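Local coordinates for malarial CLPB2 atpase/hsp101 protein (Plasmodium falciparum, PDB 4IRF), which is a ClpA/ClpB-family chaperone, represented here by its N-terminal cargo-binding domain, and probably couples ATP hydrolysis to protein unfolding and translocation, at residues Val93-Asn105 against Val112-Asp124. Numbering follows the deposited sequence. Where two conformers were deposited one is given.
Sequences VKETLALAEAAAN and VDVEHLLSGLSND
His116 lies against Ala100 and Ala104 of the helix holding Val93-Asn105. Its CB faces Ala100 O at 3.6 Å; CG and ND1 meet Ala104 CB; CD2 and NE2 sit beneath Ala104 CA, which stands over one ring face, 3.8 Å from the centroid, in a CH-pi contact. With CG anti to its own carbonyl carbon (chi1 -56°), the ring swings back toward the start of its helix, where Asp113 N donates to ND1 at 3.0 Å in the ring plane, fixing the ring's rotation. Ala100 CB rests 3.4 Å from His116 O and touches Val112 CG1, while Val112 CG2 reaches Glu101 CG and Ala104 CB. Gly120 brings the backbones closest, its CA 4.6 Å from Thr96 CA; with no side chain on Gly120, Thr96 O can lie close over its CA. Beside it Thr96 splits its branches: CG2 packs on Leu121 CD2 (3.6 Å) and Leu117 CD1, whereas OG1, hydrogen-bonded to Glu92 O, shares a water with Gly120 O. At the far end Leu99 CD1 presses on Asn123 CB at 3.5 Å. Behind helix 114-121 Leu118 packs on Leu53 and Phe54; at its start Asp113 OD2 forms salt bridges to Arg15 and Lys148. The axes approach to 7.4 Å: two consecutive helices crossing at 127° between their N-to-C directions, joined by a short connection, within the largely helical Clp N-terminal domain.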
loop_
_atom_site.group_PDB
_atom_site.type_symbol
_atom_site.label_atom_id
_atom_site.label_comp_id
_atom_site.label_asym_id
_atom_site.label_seq_id
_atom_site.Cartn_x
_atom_site.Cartn_y
_atom_site.Cartn_z
ATOM N N VAL A 93 -2.816 -7.508 6.864
ATOM C CA VAL A 93 -3.592 -6.719 5.912
ATOM C C VAL A 93 -4.971 -6.332 6.460
ATOM O O VAL A 93 -5.448 -5.226 6.215
ATOM C CB VAL A 93 -3.649 -7.362 4.506
ATOM C CG1 VAL A 93 -4.773 -6.758 3.654
ATOM C CG2 VAL A 93 -2.266 -7.219 3.814
ATOM N N LYS A 94 -5.625 -7.214 7.215
ATOM C CA LYS A 94 -6.885 -6.794 7.812
ATOM C C LYS A 94 -6.652 -5.553 8.663
ATOM O O LYS A 94 -7.464 -4.594 8.674
ATOM C CB LYS A 94 -7.549 -7.938 8.602
ATOM C CG LYS A 94 -8.017 -9.081 7.690
ATOM C CD LYS A 94 -8.701 -10.213 8.468
ATOM C CE LYS A 94 -9.079 -11.345 7.531
ATOM N NZ LYS A 94 -9.457 -12.575 8.292
ATOM N N GLU A 95 -5.515 -5.530 9.342
ATOM C CA GLU A 95 -5.126 -4.332 10.071
ATOM C C GLU A 95 -4.804 -3.108 9.202
ATOM O O GLU A 95 -5.181 -1.977 9.541
ATOM C CB GLU A 95 -3.917 -4.647 10.954
ATOM C CG GLU A 95 -3.504 -3.507 11.871
ATOM C CD GLU A 95 -2.349 -3.882 12.781
ATOM O OE1 GLU A 95 -1.996 -5.079 12.833
ATOM O OE2 GLU A 95 -1.796 -2.981 13.446
ATOM N N THR A 96 -4.015 -3.315 8.151
ATOM C CA THR A 96 -3.818 -2.271 7.157
ATOM C C THR A 96 -5.119 -1.559 6.805
ATOM O O THR A 96 -5.188 -0.304 6.838
ATOM C CB THR A 96 -3.230 -2.822 5.845
ATOM O OG1 THR A 96 -2.069 -3.605 6.140
ATOM C CG2 THR A 96 -2.819 -1.651 4.972
ATOM N N LEU A 97 -6.162 -2.348 6.521
ATOM C CA LEU A 97 -7.439 -1.824 6.048
ATOM C C LEU A 97 -8.212 -1.149 7.177
ATOM O O LEU A 97 -8.839 -0.113 6.974
ATOM C CB LEU A 97 -8.278 -2.938 5.392
ATOM C CG LEU A 97 -7.533 -3.577 4.204
ATOM C CD1 LEU A 97 -8.321 -4.697 3.556
ATOM C CD2 LEU A 97 -7.257 -2.504 3.190
ATOM N N ALA A 98 -8.134 -1.721 8.384
ATOM C CA ALA A 98 -8.760 -1.070 9.535
ATOM C C ALA A 98 -8.140 0.291 9.802
ATOM O O ALA A 98 -8.841 1.269 10.098
ATOM C CB ALA A 98 -8.666 -1.966 10.789
ATOM N N LEU A 99 -6.809 0.377 9.699
ATOM C CA LEU A 99 -6.139 1.656 9.890
ATOM C C LEU A 99 -6.407 2.654 8.736
ATOM O O LEU A 99 -6.620 3.851 8.978
ATOM C CB LEU A 99 -4.645 1.410 10.061
ATOM C CG LEU A 99 -4.247 0.699 11.344
ATOM C CD1 LEU A 99 -2.824 0.239 11.218
ATOM C CD2 LEU A 99 -4.381 1.688 12.496
ATOM N N ALA A 100 -6.434 2.166 7.500
ATOM C CA ALA A 100 -6.840 2.993 6.360
ATOM C C ALA A 100 -8.221 3.599 6.526
ATOM O O ALA A 100 -8.431 4.796 6.300
ATOM C CB ALA A 100 -6.783 2.183 5.053
ATOM N N GLU A 101 -9.164 2.763 6.954
ATOM C CA GLU A 101 -10.514 3.214 7.246
ATOM C C GLU A 101 -10.535 4.237 8.374
ATOM O O GLU A 101 -11.224 5.255 8.276
ATOM C CB GLU A 101 -11.402 2.006 7.592
ATOM C CG GLU A 101 -11.764 1.183 6.367
ATOM C CD GLU A 101 -12.471 -0.128 6.719
ATOM O OE1 GLU A 101 -13.344 -0.121 7.622
ATOM O OE2 GLU A 101 -12.136 -1.163 6.098
ATOM N N ALA A 102 -9.757 3.998 9.423
ATOM C CA ALA A 102 -9.703 4.959 10.523
ATOM C C ALA A 102 -9.130 6.305 10.086
ATOM O O ALA A 102 -9.606 7.372 10.540
ATOM C CB ALA A 102 -8.909 4.397 11.723
ATOM N N ALA A 103 -8.087 6.250 9.256
ATOM C CA ALA A 103 -7.447 7.470 8.777
ATOM C C ALA A 103 -8.387 8.240 7.870
ATOM O O ALA A 103 -8.459 9.466 7.967
ATOM C CB ALA A 103 -6.144 7.165 8.033
ATOM N N ALA A 104 -9.110 7.535 6.995
ATOM C CA ALA A 104 -10.082 8.170 6.108
ATOM C C ALA A 104 -11.174 8.869 6.920
ATOM O O ALA A 104 -11.518 10.012 6.666
ATOM C CB ALA A 104 -10.679 7.171 5.130
ATOM N N ASN A 105 -11.633 8.136 7.889
ATOM C CA ASN A 105 -12.727 8.839 8.743
ATOM C C ASN A 105 -12.245 10.133 9.569
ATOM O O ASN A 105 -12.897 11.191 9.751
ATOM C CB ASN A 105 -13.342 7.820 9.710
ATOM C CG ASN A 105 -14.229 6.823 8.985
ATOM O OD1 ASN A 105 -14.721 7.111 7.879
ATOM N ND2 ASN A 105 -14.438 5.645 9.587
ATOM N N VAL A 112 -12.242 5.439 1.194
ATOM C CA VAL A 112 -10.860 5.103 1.450
ATOM C C VAL A 112 -10.066 5.225 0.140
ATOM O O VAL A 112 -10.323 4.509 -0.812
ATOM C CB VAL A 112 -10.719 3.680 2.042
ATOM C CG1 VAL A 112 -9.272 3.388 2.386
ATOM C CG2 VAL A 112 -11.582 3.540 3.302
ATOM N N ASP A 113 -9.137 6.175 0.097
ATOM C CA ASP A 113 -8.328 6.429 -1.097
ATOM C C ASP A 113 -6.915 5.898 -0.896
ATOM O O ASP A 113 -6.561 5.356 0.152
ATOM C CB ASP A 113 -8.305 7.949 -1.404
ATOM C CG ASP A 113 -8.087 8.250 -2.884
ATOM O OD1 ASP A 113 -7.463 7.434 -3.583
ATOM O OD2 ASP A 113 -8.540 9.318 -3.349
ATOM N N VAL A 114 -6.082 6.070 -1.911
ATOM C CA VAL A 114 -4.716 5.577 -1.867
ATOM C C VAL A 114 -3.875 6.139 -0.732
ATOM O O VAL A 114 -3.070 5.420 -0.163
ATOM C CB VAL A 114 -4.019 5.804 -3.237
ATOM C CG1 VAL A 114 -2.656 5.185 -3.249
ATOM C CG2 VAL A 114 -4.846 5.182 -4.328
ATOM N N GLU A 115 -4.048 7.426 -0.399
ATOM C CA GLU A 115 -3.270 8.008 0.695
ATOM C C GLU A 115 -3.624 7.348 2.018
ATOM O O GLU A 115 -2.784 7.256 2.915
ATOM C CB GLU A 115 -3.580 9.499 0.841
ATOM C CG GLU A 115 -3.114 10.352 -0.355
ATOM C CD GLU A 115 -4.109 10.404 -1.509
ATOM O OE1 GLU A 115 -5.071 9.599 -1.577
ATOM O OE2 GLU A 115 -3.912 11.289 -2.389
ATOM N N HIS A 116 -4.880 6.950 2.166
ATOM C CA HIS A 116 -5.334 6.328 3.416
ATOM C C HIS A 116 -4.766 4.916 3.537
ATOM O O HIS A 116 -4.332 4.507 4.613
ATOM C CB HIS A 116 -6.861 6.335 3.470
ATOM C CG HIS A 116 -7.419 7.718 3.309
ATOM N ND1 HIS A 116 -8.232 8.070 2.255
ATOM C CD2 HIS A 116 -7.213 8.847 4.028
ATOM C CE1 HIS A 116 -8.535 9.358 2.354
ATOM N NE2 HIS A 116 -7.931 9.849 3.419
ATOM N N LEU A 117 -4.712 4.221 2.411
ATOM C CA LEU A 117 -4.066 2.923 2.332
ATOM C C LEU A 117 -2.590 3.094 2.638
ATOM O O LEU A 117 -1.998 2.310 3.412
ATOM C CB LEU A 117 -4.312 2.312 0.946
ATOM C CG LEU A 117 -3.812 0.913 0.706
ATOM C CD1 LEU A 117 -4.393 -0.070 1.729
ATOM C CD2 LEU A 117 -4.221 0.518 -0.684
ATOM N N LEU A 118 -1.980 4.159 2.096
ATOM C CA LEU A 118 -0.574 4.421 2.375
ATOM C C LEU A 118 -0.349 4.572 3.887
ATOM O O LEU A 118 0.592 3.992 4.454
ATOM C CB LEU A 118 -0.076 5.655 1.581
ATOM C CG LEU A 118 1.436 5.882 1.654
ATOM C CD1 LEU A 118 2.168 5.003 0.675
ATOM C CD2 LEU A 118 1.741 7.350 1.401
ATOM N N SER A 119 -1.244 5.300 4.562
ATOM C CA SER A 119 -1.109 5.509 5.992
ATOM C C SER A 119 -1.217 4.168 6.727
ATOM O O SER A 119 -0.433 3.862 7.631
ATOM C CB SER A 119 -2.202 6.472 6.470
ATOM O OG SER A 119 -2.080 6.662 7.860
ATOM N N GLY A 120 -2.169 3.348 6.298
ATOM C CA GLY A 120 -2.344 2.032 6.892
ATOM C C GLY A 120 -1.132 1.130 6.723
ATOM O O GLY A 120 -0.672 0.460 7.674
ATOM N N LEU A 121 -0.569 1.153 5.524
ATOM C CA LEU A 121 0.623 0.353 5.235
ATOM C C LEU A 121 1.819 0.716 6.106
ATOM O O LEU A 121 2.669 -0.115 6.413
ATOM C CB LEU A 121 0.985 0.530 3.764
ATOM C CG LEU A 121 0.055 -0.164 2.805
ATOM C CD1 LEU A 121 0.410 0.283 1.385
ATOM C CD2 LEU A 121 0.171 -1.720 2.958
ATOM N N SER A 122 1.894 1.981 6.517
ATOM C CA SER A 122 2.999 2.423 7.345
ATOM C C SER A 122 3.044 1.722 8.719
ATOM O O SER A 122 4.070 1.746 9.383
ATOM C CB SER A 122 3.003 3.944 7.475
ATOM O OG SER A 122 1.950 4.400 8.308
ATOM N N ASN A 123 1.953 1.064 9.127
ATOM C CA ASN A 123 1.984 0.267 10.361
ATOM C C ASN A 123 2.877 -0.961 10.243
ATOM O O ASN A 123 3.459 -1.417 11.241
ATOM C CB ASN A 123 0.581 -0.196 10.775
ATOM C CG ASN A 123 0.590 -1.110 12.007
ATOM O OD1 ASN A 123 0.404 -2.333 11.920
ATOM N ND2 ASN A 123 0.841 -0.525 13.148
ATOM N N ASP A 124 2.952 -1.526 9.045
ATOM C CA ASP A 124 3.702 -2.756 8.870
ATOM C C ASP A 124 5.199 -2.481 9.039
ATOM O O ASP A 124 5.726 -1.512 8.476
ATOM C CB ASP A 124 3.425 -3.343 7.508
ATOM C CG ASP A 124 4.167 -4.628 7.278
ATOM O OD1 ASP A 124 3.833 -5.661 7.930
ATOM O OD2 ASP A 124 5.101 -4.617 6.436
HETATM O O HOH W 1 0.021 -2.363 7.510
#